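Local coordinates for protein anthranilate synthase component I (Streptococcus pneumoniae serotype 4, PDB 5KCK) that forms the large component of a two-part synthase and assembles as a pair of identical chains, at residues Y46-E51 against F124-Y129. Sequence-based numbering, arbitrary orientation.
Sequences YNPVFE and FVYESY
Pro48 sets its CB over one face of the Tyr126 ring, toward the rim: Pro48 CB stands 4.0 Å from the centroid of the Tyr126 ring, which meets the geometry of a CH-pi contact. CG of Pro48 reaches CD1 of Phe124 at 3.7 Å, and the proline lies alongside both Phe124 and Tyr126, pointing the same way as each. Glu51 extends this row. With CG anti to the backbone N (chi1 175°) and the chain extended, it runs alongside Phe124, the carboxylate and ring planes only 22° apart; its OE2 is hydrogen-bonded to His122. Phe50 and Val125 meet on the other face of the sheet from Glu51 and Phe124, CB of Phe50 lying 3.8 Å from CG2 of Val125.

Val49 and Phe50 both face Val125, a classic beta bulge, as two backbone bonds show: Val49 N donates to Val125 O at 2.7 Å, and Val125 N to Phe50 O at 2.8 Å. Beyond the bulge, Tyr46 N reaches Ser128 O at 3.2 Å with a fairly straight N-H...O angle of 167°. A water bridges the chains, donating to Asn47 O and Ser128 OG and accepting from Glu127 N; Ser128 OG is also hydrogen-bonded to Glu143. Val49 CG2 crosses the Glu127 side chain, 3.5 Å from Glu127 CD; that carboxylate is held by Arg150, Ser148 and Tyr147 N.

The contact thus marks where one sheet gives way to another: strand 50-55 pairs antiparallel with 121-126 in the large sheet, whereas 128-133 lies between 41-45 and 138-144. Helix 70-78 touches Phe50 and Val125. Gln24 and Val27 of the second subunit pack on Pro48 and Tyr126, respectively, and Tyr126 OH is hydrogen-bonded to His25 O of that subunit.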
loop_
_atom_site.group_PDB
_atom_site.type_symbol
_atom_site.label_atom_id
_atom_site.label_comp_id
_atom_site.label_asym_id
_atom_site.label_seq_id
_atom_site.Cartn_x
_atom_site.Cartn_y
_atom_site.Cartn_z
ATOM N N TYR A 46 20.790 10.736 -7.280
ATOM C CA TYR A 46 21.102 11.917 -8.080
ATOM C C TYR A 46 22.523 12.380 -7.775
ATOM O O TYR A 46 23.117 12.003 -6.761
ATOM C CB TYR A 46 20.091 13.045 -7.813
ATOM C CG TYR A 46 19.635 13.050 -6.374
ATOM C CD1 TYR A 46 20.351 13.738 -5.395
ATOM C CD2 TYR A 46 18.517 12.326 -5.983
ATOM C CE1 TYR A 46 19.948 13.718 -4.059
ATOM C CE2 TYR A 46 18.112 12.284 -4.656
ATOM C CZ TYR A 46 18.822 12.984 -3.702
ATOM O OH TYR A 46 18.398 12.937 -2.392
ATOM N N ASN A 47 23.049 13.213 -8.671
ATOM C CA ASN A 47 24.386 13.785 -8.549
ATOM C C ASN A 47 25.462 12.729 -8.274
ATOM O O ASN A 47 26.165 12.801 -7.267
ATOM C CB ASN A 47 24.411 14.861 -7.471
ATOM C CG ASN A 47 23.547 16.060 -7.826
ATOM O OD1 ASN A 47 23.526 16.507 -8.976
ATOM N ND2 ASN A 47 22.823 16.580 -6.841
ATOM N N PRO A 48 25.631 11.757 -9.169
ATOM C CA PRO A 48 26.596 10.685 -8.905
ATOM C C PRO A 48 28.023 11.214 -8.867
ATOM O O PRO A 48 28.370 12.169 -9.559
ATOM C CB PRO A 48 26.392 9.733 -10.085
ATOM C CG PRO A 48 25.979 10.645 -11.202
ATOM C CD PRO A 48 25.137 11.726 -10.558
ATOM N N VAL A 49 28.850 10.582 -8.030
ATOM C CA VAL A 49 30.267 10.935 -7.953
ATOM C C VAL A 49 31.038 10.383 -9.151
ATOM O O VAL A 49 31.967 11.026 -9.656
ATOM C CB VAL A 49 30.853 10.437 -6.619
ATOM C CG1 VAL A 49 32.370 10.667 -6.560
ATOM C CG2 VAL A 49 30.173 11.142 -5.460
ATOM N N PHE A 50 30.673 9.187 -9.619
ATOM C CA PHE A 50 31.355 8.501 -10.710
ATOM C C PHE A 50 30.356 7.945 -11.707
ATOM O O PHE A 50 29.245 7.531 -11.347
ATOM C CB PHE A 50 32.186 7.282 -10.265
ATOM C CG PHE A 50 33.271 7.591 -9.308
ATOM C CD1 PHE A 50 34.247 8.522 -9.620
ATOM C CD2 PHE A 50 33.344 6.910 -8.103
ATOM C CE1 PHE A 50 35.265 8.795 -8.730
ATOM C CE2 PHE A 50 34.355 7.173 -7.208
ATOM C CZ PHE A 50 35.324 8.117 -7.522
ATOM N N GLU A 51 30.808 7.881 -12.952
ATOM C CA GLU A 51 30.205 7.072 -13.999
ATOM C C GLU A 51 31.191 5.974 -14.367
ATOM O O GLU A 51 32.356 6.257 -14.670
ATOM C CB GLU A 51 29.887 7.920 -15.233
ATOM C CG GLU A 51 29.358 7.134 -16.406
ATOM C CD GLU A 51 29.263 7.969 -17.674
ATOM O OE1 GLU A 51 30.319 8.363 -18.217
ATOM O OE2 GLU A 51 28.129 8.231 -18.124
ATOM N N PHE A 124 26.051 4.426 -12.579
ATOM C CA PHE A 124 26.366 5.645 -11.853
ATOM C C PHE A 124 26.589 5.300 -10.380
ATOM O O PHE A 124 25.932 4.413 -9.826
ATOM C CB PHE A 124 25.245 6.682 -11.986
ATOM C CG PHE A 124 25.109 7.295 -13.356
ATOM C CD1 PHE A 124 26.113 8.092 -13.885
ATOM C CD2 PHE A 124 23.944 7.129 -14.085
ATOM C CE1 PHE A 124 25.976 8.682 -15.141
ATOM C CE2 PHE A 124 23.795 7.722 -15.332
ATOM C CZ PHE A 124 24.815 8.493 -15.864
ATOM N N VAL A 125 27.509 6.020 -9.741
ATOM C CA VAL A 125 27.916 5.740 -8.365
ATOM C C VAL A 125 27.489 6.907 -7.484
ATOM O O VAL A 125 27.934 8.040 -7.695
ATOM C CB VAL A 125 29.430 5.495 -8.271
ATOM C CG1 VAL A 125 29.811 5.104 -6.862
ATOM C CG2 VAL A 125 29.849 4.430 -9.279
ATOM N N TYR A 126 26.649 6.630 -6.485
ATOM C CA TYR A 126 25.934 7.662 -5.741
ATOM C C TYR A 126 26.243 7.633 -4.248
ATOM O O TYR A 126 26.270 6.563 -3.621
ATOM C CB TYR A 126 24.412 7.515 -5.882
ATOM C CG TYR A 126 23.871 7.628 -7.282
ATOM C CD1 TYR A 126 23.493 8.858 -7.810
ATOM C CD2 TYR A 126 23.708 6.497 -8.066
ATOM C CE1 TYR A 126 22.972 8.953 -9.097
ATOM C CE2 TYR A 126 23.201 6.579 -9.342
ATOM C CZ TYR A 126 22.834 7.806 -9.858
ATOM O OH TYR A 126 22.323 7.872 -11.138
ATOM N N GLU A 127 26.412 8.827 -3.677
ATOM C CA GLU A 127 26.361 9.045 -2.237
ATOM C C GLU A 127 25.270 10.040 -1.863
ATOM O O GLU A 127 25.192 10.456 -0.701
ATOM C CB GLU A 127 27.716 9.529 -1.710
ATOM C CG GLU A 127 28.236 10.757 -2.428
ATOM C CD GLU A 127 29.633 11.157 -1.969
ATOM O OE1 GLU A 127 30.403 10.263 -1.531
ATOM O OE2 GLU A 127 29.947 12.369 -2.034
ATOM N N SER A 128 24.426 10.425 -2.818
ATOM C CA SER A 128 23.297 11.318 -2.584
ATOM C C SER A 128 22.055 10.625 -3.111
ATOM O O SER A 128 21.958 10.369 -4.316
ATOM C CB SER A 128 23.491 12.666 -3.290
ATOM O OG SER A 128 24.781 13.196 -3.035
ATOM N N TYR A 129 21.108 10.335 -2.227
ATOM C CA TYR A 129 19.965 9.525 -2.619
ATOM C C TYR A 129 18.891 9.615 -1.538
ATOM O O TYR A 129 19.132 10.088 -0.423
ATOM C CB TYR A 129 20.390 8.067 -2.859
ATOM C CG TYR A 129 20.972 7.429 -1.620
ATOM C CD1 TYR A 129 22.308 7.627 -1.277
ATOM C CD2 TYR A 129 20.183 6.660 -0.777
ATOM C CE1 TYR A 129 22.853 7.059 -0.141
ATOM C CE2 TYR A 129 20.715 6.083 0.366
ATOM C CZ TYR A 129 22.052 6.294 0.678
ATOM O OH TYR A 129 22.594 5.740 1.807
HETATM O O HOH W 1 26.101 11.189 -5.174
#